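Local coordinates for sortase (Actinomyces oris, PDB 5UTT), which probably acts as a cysteine transpeptidase that cuts the sorting signals of surface proteins and anchors them to the cell wall, at residues N44-G52 against Q58-N66; G71-R82 against P139-H150. All blocks are in the same frame, centred on the assembly; numbering follows the deposited sequence.

Interaction 1 (N44-G52 against Q58-N66)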
loop_
_atom_site.group_PDB
_atom_site.type_symbol
_atom_site.label_atom_id
_atom_site.label_comp_id
_atom_site.label_asym_id
_atom_site.label_seq_id
_atom_site.Cartn_x
_atom_site.Cartn_y
_atom_site.Cartn_z
ATOM N N ASN A 44 -6.356 9.265 4.038
ATOM C CA ASN A 44 -6.107 8.691 5.342
ATOM C C ASN A 44 -6.764 7.339 5.428
ATOM O O ASN A 44 -7.446 7.009 6.386
ATOM C CB ASN A 44 -6.533 9.636 6.475
ATOM C CG ASN A 44 -8.019 9.886 6.526
ATOM O OD1 ASN A 44 -8.739 9.713 5.558
ATOM N ND2 ASN A 44 -8.493 10.256 7.707
ATOM N N MET A 45 -6.490 6.555 4.391
ATOM C CA MET A 45 -7.197 5.345 4.153
ATOM C C MET A 45 -6.786 4.276 5.114
ATOM O O MET A 45 -5.571 3.928 5.186
ATOM C CB MET A 45 -6.930 4.929 2.704
ATOM C CG MET A 45 -7.747 3.762 2.219
ATOM S SD MET A 45 -7.537 3.537 0.443
ATOM C CE MET A 45 -8.753 2.273 0.036
ATOM N N PRO A 46 -7.719 3.715 5.872
ATOM C CA PRO A 46 -7.318 2.615 6.791
ATOM C C PRO A 46 -6.889 1.396 5.993
ATOM O O PRO A 46 -7.408 1.156 4.896
ATOM C CB PRO A 46 -8.599 2.298 7.584
ATOM C CG PRO A 46 -9.550 3.362 7.197
ATOM C CD PRO A 46 -9.177 3.914 5.894
ATOM N N ILE A 47 -5.881 0.685 6.521
ATOM C CA ILE A 47 -5.495 -0.601 6.045
ATOM C C ILE A 47 -5.912 -1.681 7.027
ATOM O O ILE A 47 -5.518 -1.654 8.208
ATOM C CB ILE A 47 -3.960 -0.696 5.846
ATOM C CG1 ILE A 47 -3.457 0.442 4.933
ATOM C CG2 ILE A 47 -3.637 -2.042 5.222
ATOM C CD1 ILE A 47 -1.917 0.602 4.946
ATOM N N MET A 48 -6.652 -2.657 6.531
ATOM C CA MET A 48 -7.149 -3.771 7.374
ATOM C C MET A 48 -6.722 -5.122 6.853
ATOM O O MET A 48 -6.485 -5.273 5.653
ATOM C CB MET A 48 -8.689 -3.699 7.528
ATOM C CG MET A 48 -9.143 -2.499 8.283
ATOM S SD MET A 48 -10.928 -2.337 8.072
ATOM C CE MET A 48 -11.166 -0.666 8.630
ATOM N N GLU A 49 -6.635 -6.119 7.727
ATOM C CA GLU A 49 -6.348 -7.478 7.302
ATOM C C GLU A 49 -7.484 -8.050 6.462
ATOM O O GLU A 49 -8.655 -7.956 6.839
ATOM C CB GLU A 49 -6.035 -8.351 8.518
ATOM C CG GLU A 49 -5.682 -9.796 8.215
ATOM C CD GLU A 49 -4.300 -9.984 7.605
ATOM O OE1 GLU A 49 -3.585 -8.979 7.344
ATOM O OE2 GLU A 49 -3.965 -11.145 7.353
ATOM N N GLY A 50 -7.163 -8.632 5.315
ATOM C CA GLY A 50 -8.190 -9.305 4.485
ATOM C C GLY A 50 -8.690 -8.492 3.329
ATOM O O GLY A 50 -8.603 -7.234 3.329
ATOM N N THR A 51 -9.189 -9.176 2.305
ATOM C CA THR A 51 -9.507 -8.496 1.043
ATOM C C THR A 51 -10.922 -8.735 0.598
ATOM O O THR A 51 -11.242 -8.446 -0.542
ATOM C CB THR A 51 -8.620 -8.918 -0.116
ATOM O OG1 THR A 51 -8.713 -10.350 -0.323
ATOM C CG2 THR A 51 -7.167 -8.460 0.156
ATOM N N GLY A 52 -11.739 -9.241 1.493
ATOM C CA GLY A 52 -13.170 -9.317 1.225
ATOM C C GLY A 52 -13.819 -7.960 1.058
ATOM O O GLY A 52 -13.293 -6.923 1.492
ATOM N N GLN A 58 -15.576 -0.592 3.220
ATOM C CA GLN A 58 -15.363 0.407 4.262
ATOM C C GLN A 58 -14.447 1.563 3.795
ATOM O O GLN A 58 -14.076 2.395 4.603
ATOM C CB GLN A 58 -14.765 -0.227 5.494
ATOM C CG GLN A 58 -15.620 -1.291 6.155
ATOM C CD GLN A 58 -14.968 -1.852 7.402
ATOM O OE1 GLN A 58 -14.717 -1.123 8.368
ATOM N NE2 GLN A 58 -14.689 -3.142 7.394
ATOM N N ALA A 59 -14.073 1.573 2.519
ATOM C CA ALA A 59 -13.192 2.596 1.918
ATOM C C ALA A 59 -11.838 2.430 2.582
ATOM O O ALA A 59 -11.185 3.421 2.938
ATOM C CB ALA A 59 -13.709 3.991 2.131
ATOM N N ALA A 60 -11.521 1.163 2.807
ATOM C CA ALA A 60 -10.217 0.730 3.395
ATOM C C ALA A 60 -9.453 -0.138 2.442
ATOM O O ALA A 60 -10.013 -0.823 1.589
ATOM C CB ALA A 60 -10.470 -0.028 4.686
ATOM N N ALA A 61 -8.126 -0.120 2.566
ATOM C CA ALA A 61 -7.281 -1.000 1.835
ATOM C C ALA A 61 -7.233 -2.317 2.589
ATOM O O ALA A 61 -7.265 -2.324 3.811
ATOM C CB ALA A 61 -5.912 -0.408 1.739
ATOM N N GLY A 62 -7.155 -3.407 1.854
ATOM C CA GLY A 62 -7.070 -4.742 2.461
ATOM C C GLY A 62 -5.766 -5.511 2.223
ATOM O O GLY A 62 -5.321 -5.664 1.092
ATOM N N HIS A 63 -5.190 -6.052 3.289
ATOM C CA HIS A 63 -3.966 -6.820 3.149
ATOM C C HIS A 63 -4.263 -8.245 2.695
ATOM O O HIS A 63 -5.001 -8.973 3.340
ATOM C CB HIS A 63 -3.230 -6.852 4.468
ATOM C CG HIS A 63 -1.948 -7.646 4.459
ATOM N ND1 HIS A 63 -1.679 -8.567 5.443
ATOM C CD2 HIS A 63 -0.870 -7.643 3.638
ATOM C CE1 HIS A 63 -0.493 -9.111 5.225
ATOM N NE2 HIS A 63 0.027 -8.550 4.150
ATOM N N TYR A 64 -3.633 -8.639 1.583
ATOM C CA TYR A 64 -3.640 -10.033 1.143
ATOM C C TYR A 64 -3.056 -10.916 2.252
ATOM O O TYR A 64 -1.895 -10.741 2.673
ATOM C CB TYR A 64 -2.864 -10.191 -0.171
ATOM C CG TYR A 64 -3.506 -9.586 -1.429
ATOM C CD1 TYR A 64 -3.344 -8.238 -1.756
ATOM C CD2 TYR A 64 -4.244 -10.378 -2.282
ATOM C CE1 TYR A 64 -3.910 -7.709 -2.913
ATOM C CE2 TYR A 64 -4.829 -9.868 -3.433
ATOM C CZ TYR A 64 -4.667 -8.540 -3.733
ATOM O OH TYR A 64 -5.221 -7.996 -4.880
ATOM N N THR A 65 -3.824 -11.862 2.738
ATOM C CA THR A 65 -3.498 -12.485 4.010
ATOM C C THR A 65 -2.305 -13.409 3.897
ATOM O O THR A 65 -1.653 -13.665 4.887
ATOM C CB THR A 65 -4.729 -13.182 4.609
ATOM O OG1 THR A 65 -5.161 -14.188 3.692
ATOM C CG2 THR A 65 -5.855 -12.139 4.864
ATOM N N ASN A 66 -1.986 -13.867 2.686
ATOM C CA ASN A 66 -0.850 -14.786 2.503
ATOM C C ASN A 66 0.423 -14.094 2.049
ATOM O O ASN A 66 1.440 -14.758 1.748
ATOM C CB ASN A 66 -1.246 -15.959 1.575
ATOM C CG ASN A 66 -2.222 -16.936 2.251
ATOM O OD1 ASN A 66 -2.274 -17.045 3.476
ATOM N ND2 ASN A 66 -3.011 -17.640 1.446
HETATM O O HOH W 1 -1.598 -11.794 7.052
#
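H63 ND1 donates to E49 OE1 at 2.7 Å, a His-carboxylate hydrogen bond joining side chains on the same face of two parallel strands, 45-49 and 61-63, that a beta-alpha-beta connection joins through the short helix 53-56. The bond is nearly straight, 168° at the hydrogen. OE1 is met on its syn side and lies in the imidazole plane, although the carboxylate is turned 51° from the ring. E49 reaches this position because CG runs anti to the backbone N and the chain then bends at chi2 (73°). Its second oxygen, OE2, accepts from a water that also donates to T65 O, and H63 NE2 donates to Q68 O, so the carboxylate and the imidazole are each held at two points.

Between the strands the backbone bonds follow the parallel pattern. A61 N donates to P46 O, and M48 N donates to A61 O at 2.8 Å; H63 N then donates to M48 O, and G50 N to H63 O. On the side of I47, A61 CB lies 4.1 Å from I47 CG1. M48, on the other face, extends its chain so that CE comes 4.1 Å from A60 CB and 3.6 Å from Q58 OE1; Q58 NE2 is hydrogen-bonded to D54 O, and M48 CE merely packs against the amide. Past the strand end G50 O is buried without a polar partner in the model, 3.1 Å from G62 CA. T51 CG2 sits over the centre of the Y64 ring, 4.2 Å from the centroid.

Interaction 2 (G71-R82 against P139-H150)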
loop_
_atom_site.group_PDB
_atom_site.type_symbol
_atom_site.label_atom_id
_atom_site.label_comp_id
_atom_site.label_asym_id
_atom_site.label_seq_id
_atom_site.Cartn_x
_atom_site.Cartn_y
_atom_site.Cartn_z
ATOM N N GLY A 71 6.681 -4.138 7.047
ATOM C CA GLY A 71 8.055 -4.121 7.540
ATOM C C GLY A 71 8.846 -5.388 7.343
ATOM O O GLY A 71 10.080 -5.353 7.478
ATOM N N GLU A 72 8.169 -6.518 7.110
ATOM C CA GLU A 72 8.838 -7.805 6.943
ATOM C C GLU A 72 9.506 -7.931 5.572
ATOM O O GLU A 72 9.008 -7.442 4.531
ATOM C CB GLU A 72 7.830 -8.944 7.156
ATOM C CG GLU A 72 8.379 -10.347 7.082
ATOM C CD GLU A 72 7.349 -11.404 7.435
ATOM O OE1 GLU A 72 6.127 -11.158 7.257
ATOM O OE2 GLU A 72 7.768 -12.521 7.853
ATOM N N VAL A 73 10.675 -8.570 5.561
ATOM C CA VAL A 73 11.272 -8.867 4.308
ATOM C C VAL A 73 10.318 -9.676 3.384
ATOM O O VAL A 73 9.845 -10.792 3.705
ATOM C CB VAL A 73 12.633 -9.601 4.476
ATOM C CG1 VAL A 73 13.085 -10.137 3.144
ATOM C CG2 VAL A 73 13.676 -8.670 5.082
ATOM N N GLY A 74 10.073 -9.118 2.208
ATOM C CA GLY A 74 9.099 -9.690 1.237
ATOM C C GLY A 74 8.185 -8.630 0.694
ATOM O O GLY A 74 8.637 -7.527 0.373
ATOM N N ASN A 75 6.881 -8.925 0.627
ATOM C CA ASN A 75 5.971 -8.013 -0.067
ATOM C C ASN A 75 4.674 -7.872 0.674
ATOM O O ASN A 75 3.995 -8.856 0.835
ATOM C CB ASN A 75 5.705 -8.584 -1.457
ATOM C CG ASN A 75 4.991 -7.601 -2.385
ATOM O OD1 ASN A 75 4.737 -6.442 -2.026
ATOM N ND2 ASN A 75 4.695 -8.047 -3.586
ATOM N N PHE A 76 4.415 -6.675 1.189
ATOM C CA PHE A 76 3.163 -6.354 1.922
ATOM C C PHE A 76 2.184 -5.849 0.866
ATOM O O PHE A 76 2.281 -4.703 0.414
ATOM C CB PHE A 76 3.443 -5.316 2.994
ATOM C CG PHE A 76 2.200 -4.837 3.731
ATOM C CD1 PHE A 76 1.658 -5.612 4.732
ATOM C CD2 PHE A 76 1.660 -3.584 3.472
ATOM C CE1 PHE A 76 0.523 -5.184 5.431
ATOM C CE2 PHE A 76 0.520 -3.139 4.171
ATOM C CZ PHE A 76 -0.033 -3.938 5.137
ATOM N N ALA A 77 1.216 -6.658 0.479
ATOM C CA ALA A 77 0.415 -6.294 -0.658
ATOM C C ALA A 77 -0.974 -5.925 -0.171
ATOM O O ALA A 77 -1.532 -6.580 0.741
ATOM C CB ALA A 77 0.351 -7.427 -1.647
ATOM N N ILE A 78 -1.486 -4.860 -0.737
ATOM C CA ILE A 78 -2.838 -4.395 -0.355
ATOM C C ILE A 78 -3.701 -4.103 -1.563
ATOM O O ILE A 78 -3.274 -3.571 -2.584
ATOM C CB ILE A 78 -2.762 -3.164 0.591
ATOM C CG1 ILE A 78 -2.025 -2.011 -0.076
ATOM C CG2 ILE A 78 -2.151 -3.524 1.963
ATOM C CD1 ILE A 78 -2.058 -0.740 0.728
ATOM N N ALA A 79 -4.984 -4.416 -1.417
ATOM C CA ALA A 79 -5.991 -4.179 -2.447
ATOM C C ALA A 79 -6.855 -3.006 -2.050
ATOM O O ALA A 79 -7.107 -2.787 -0.865
ATOM C CB ALA A 79 -6.856 -5.444 -2.606
ATOM N N GLY A 80 -7.318 -2.251 -3.031
ATOM C CA GLY A 80 -8.279 -1.196 -2.828
ATOM C C GLY A 80 -9.243 -1.028 -3.964
ATOM O O GLY A 80 -8.949 -1.298 -5.123
ATOM N N HIS A 81 -10.475 -0.654 -3.622
ATOM C CA HIS A 81 -11.401 -0.315 -4.644
ATOM C C HIS A 81 -10.953 0.924 -5.419
ATOM O O HIS A 81 -10.398 1.851 -4.871
ATOM C CB HIS A 81 -12.758 -0.015 -4.014
ATOM C CG HIS A 81 -13.579 -1.216 -3.700
ATOM N ND1 HIS A 81 -13.241 -2.497 -4.074
ATOM C CD2 HIS A 81 -14.792 -1.310 -3.100
ATOM C CE1 HIS A 81 -14.179 -3.338 -3.674
ATOM N NE2 HIS A 81 -15.146 -2.640 -3.107
ATOM N N ARG A 82 -11.279 0.958 -6.704
ATOM C CA ARG A 82 -10.967 2.080 -7.558
ATOM C C ARG A 82 -11.948 3.233 -7.453
ATOM O O ARG A 82 -11.568 4.380 -7.754
ATOM C CB ARG A 82 -10.941 1.619 -9.013
ATOM C CG ARG A 82 -10.345 2.600 -10.014
ATOM C CD ARG A 82 -8.812 2.543 -9.929
ATOM N NE ARG A 82 -8.190 3.569 -10.768
ATOM C CZ ARG A 82 -7.781 3.387 -12.019
ATOM N NH1 ARG A 82 -7.245 4.401 -12.696
ATOM N NH2 ARG A 82 -7.916 2.207 -12.602
ATOM N N PRO A 139 13.115 -13.467 -0.962
ATOM C CA PRO A 139 13.231 -12.000 -0.832
ATOM C C PRO A 139 14.402 -11.489 -0.024
ATOM O O PRO A 139 14.789 -12.133 0.962
ATOM C CB PRO A 139 11.941 -11.609 -0.109
ATOM C CG PRO A 139 11.546 -12.836 0.663
ATOM C CD PRO A 139 12.018 -14.019 -0.139
ATOM N N THR A 140 14.937 -10.333 -0.439
ATOM C CA THR A 140 15.899 -9.559 0.360
ATOM C C THR A 140 15.412 -8.186 0.814
ATOM O O THR A 140 15.778 -7.736 1.905
ATOM C CB THR A 140 17.203 -9.358 -0.415
ATOM O OG1 THR A 140 17.719 -10.648 -0.733
ATOM C CG2 THR A 140 18.177 -8.586 0.405
ATOM N N ASP A 141 14.573 -7.546 -0.017
ATOM C CA ASP A 141 14.101 -6.195 0.231
ATOM C C ASP A 141 12.666 -6.203 0.760
ATOM O O ASP A 141 12.036 -7.238 0.821
ATOM C CB ASP A 141 14.165 -5.387 -1.060
ATOM C CG ASP A 141 15.591 -5.103 -1.496
ATOM O OD1 ASP A 141 16.437 -4.851 -0.612
ATOM O OD2 ASP A 141 15.853 -5.105 -2.720
ATOM N N ARG A 142 12.234 -5.047 1.208
ATOM C CA ARG A 142 10.894 -4.875 1.739
ATOM C C ARG A 142 10.108 -4.040 0.737
ATOM O O ARG A 142 10.511 -2.909 0.406
ATOM C CB ARG A 142 11.005 -4.168 3.067
ATOM C CG ARG A 142 11.716 -4.933 4.152
ATOM C CD ARG A 142 12.043 -4.031 5.327
ATOM N NE ARG A 142 12.561 -4.833 6.412
ATOM C CZ ARG A 142 13.809 -5.283 6.496
ATOM N NH1 ARG A 142 14.720 -4.962 5.566
ATOM N NH2 ARG A 142 14.151 -6.042 7.536
ATOM N N TYR A 143 8.992 -4.592 0.236
ATOM C CA TYR A 143 8.127 -3.876 -0.708
ATOM C C TYR A 143 6.746 -3.693 -0.131
ATOM O O TYR A 143 6.325 -4.438 0.783
ATOM C CB TYR A 143 7.950 -4.634 -2.021
ATOM C CG TYR A 143 9.075 -4.474 -2.995
ATOM C CD1 TYR A 143 9.030 -3.495 -3.960
ATOM C CD2 TYR A 143 10.213 -5.252 -2.895
ATOM C CE1 TYR A 143 10.059 -3.324 -4.858
ATOM C CE2 TYR A 143 11.257 -5.101 -3.785
ATOM C CZ TYR A 143 11.176 -4.108 -4.756
ATOM O OH TYR A 143 12.176 -3.896 -5.658
ATOM N N ILE A 144 6.060 -2.720 -0.709
ATOM C CA ILE A 144 4.564 -2.619 -0.607
ATOM C C ILE A 144 4.051 -2.744 -2.038
ATOM O O ILE A 144 4.718 -2.305 -2.977
ATOM C CB ILE A 144 4.068 -1.340 0.123
ATOM C CG1 ILE A 144 2.538 -1.407 0.439
ATOM C CG2 ILE A 144 4.295 -0.059 -0.670
ATOM C CD1 ILE A 144 1.990 -0.300 1.289
ATOM N N THR A 145 2.857 -3.320 -2.196
ATOM C CA THR A 145 2.261 -3.445 -3.488
ATOM C C THR A 145 0.825 -2.981 -3.329
ATOM O O THR A 145 0.156 -3.437 -2.421
ATOM C CB THR A 145 2.279 -4.890 -4.012
ATOM O OG1 THR A 145 3.655 -5.298 -4.225
ATOM C CG2 THR A 145 1.601 -4.992 -5.347
ATOM N N LEU A 146 0.418 -2.076 -4.200
ATOM C CA LEU A 146 -1.003 -1.635 -4.253
ATOM C C LEU A 146 -1.630 -2.188 -5.492
ATOM O O LEU A 146 -1.066 -1.977 -6.600
ATOM C CB LEU A 146 -1.106 -0.114 -4.265
ATOM C CG LEU A 146 -1.209 0.664 -2.935
ATOM C CD1 LEU A 146 -0.054 0.387 -2.040
ATOM C CD2 LEU A 146 -1.332 2.167 -3.182
ATOM N N THR A 147 -2.849 -2.741 -5.359
ATOM C CA THR A 147 -3.579 -3.318 -6.469
ATOM C C THR A 147 -4.978 -2.751 -6.554
ATOM O O THR A 147 -5.605 -2.526 -5.531
ATOM C CB THR A 147 -3.666 -4.895 -6.434
ATOM O OG1 THR A 147 -4.642 -5.397 -5.508
ATOM C CG2 THR A 147 -2.325 -5.522 -5.995
ATOM N N THR A 148 -5.425 -2.577 -7.767
ATOM C CA THR A 148 -6.814 -2.169 -8.009
ATOM C C THR A 148 -7.215 -2.536 -9.444
ATOM O O THR A 148 -6.402 -2.988 -10.232
ATOM C CB THR A 148 -6.974 -0.648 -7.735
ATOM O OG1 THR A 148 -8.385 -0.326 -7.722
ATOM C CG2 THR A 148 -6.336 0.140 -8.773
ATOM N N CYS A 149 -8.474 -2.277 -9.819
ATOM C CA CYS A 149 -8.991 -2.585 -11.140
ATOM C C CYS A 149 -8.662 -1.522 -12.142
ATOM O O CYS A 149 -8.562 -0.358 -11.785
ATOM C CB CYS A 149 -10.535 -2.743 -11.062
ATOM S SG CYS A 149 -10.970 -4.293 -10.269
ATOM N N HIS A 150 -8.535 -1.933 -13.410
ATOM C CA HIS A 150 -8.393 -1.040 -14.529
ATOM C C HIS A 150 -8.965 -1.740 -15.802
ATOM O O HIS A 150 -8.874 -2.955 -15.970
ATOM C CB HIS A 150 -6.882 -0.626 -14.726
ATOM C CG HIS A 150 -6.658 0.525 -15.677
ATOM N ND1 HIS A 150 -6.897 1.837 -15.337
ATOM C CD2 HIS A 150 -6.193 0.559 -16.953
ATOM C CE1 HIS A 150 -6.575 2.628 -16.339
ATOM N NE2 HIS A 150 -6.166 1.873 -17.344
HETATM O O HOH W 2 12.291 -5.055 9.238
HETATM O O HOH W 3 7.227 -4.694 3.597
#
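Over one face of the R142 guanidinium lies V73 CG2, which comes to 3.6 Å from R142 NH2, while G71 O meets the group at its edge and accepts from NE at 2.7 Å. At the far end of the contact R82 and H150 present edges to each other, their guanidinium and imidazole planes nearly coplanar at 20°. R82 NH2 donates almost straight to H150 ND1 at 2.9 Å and also to C149 O at 2.8 Å, on a carbonyl lone pair. Because R82 NE bonds R90 O as well, the guanidinium is fixed in rotation. The F76 ring, in turn, meets I144 CG1 at its edge and is stacked with the ring of H63.

Between these ends strands 74-79 and 142-150 run parallel, 21° apart, bonded from G74 N on D141 O to G80 N on T147 O. Side chains reinforce the register. N75 OD1 accepts from T145 OG1 at 2.7 Å, in the carbonyl plane on a lone pair, and N75 ND2 bonds A129 O. On the opposite face I78 CD1 packs 3.6 Å from L146 CD1. T148 OG1 stands anti to its own backbone N (chi1 -169°), which carries it to G80 O at 2.8 Å. T145-C149 reads TLTTC, matching the TLXTC signature that ends a core strand of the sortase beta-barrel and, in relatives, carries the nucleophilic cysteine.

Overall arrangement
The two interactions, with centres 11 Å apart, are consecutive parts of one sheet: strand 61-63 of interaction 1 runs antiparallel beside strand 74-79 of interaction 2, giving the order 45-49, 61-63, 74-79, 142-150. G62 N lies 2.8 Å from A79 O across that seam, a probable hydrogen bond, and the rings of H63 and F76 stack there. Y64 OH reaches past strand 74-79 to T147 OG1 at 2.7 Å, tying 58-66 to 139-150 across the strand between them. H81 and C149, the likely counterparts of the sortase catalytic histidine and cysteine, lie at the same end of interaction 2; C149 SG is 6.8 Å from H81 ND1, too long for a hydrogen bond, and H81 NE2 bonds D57 OD1.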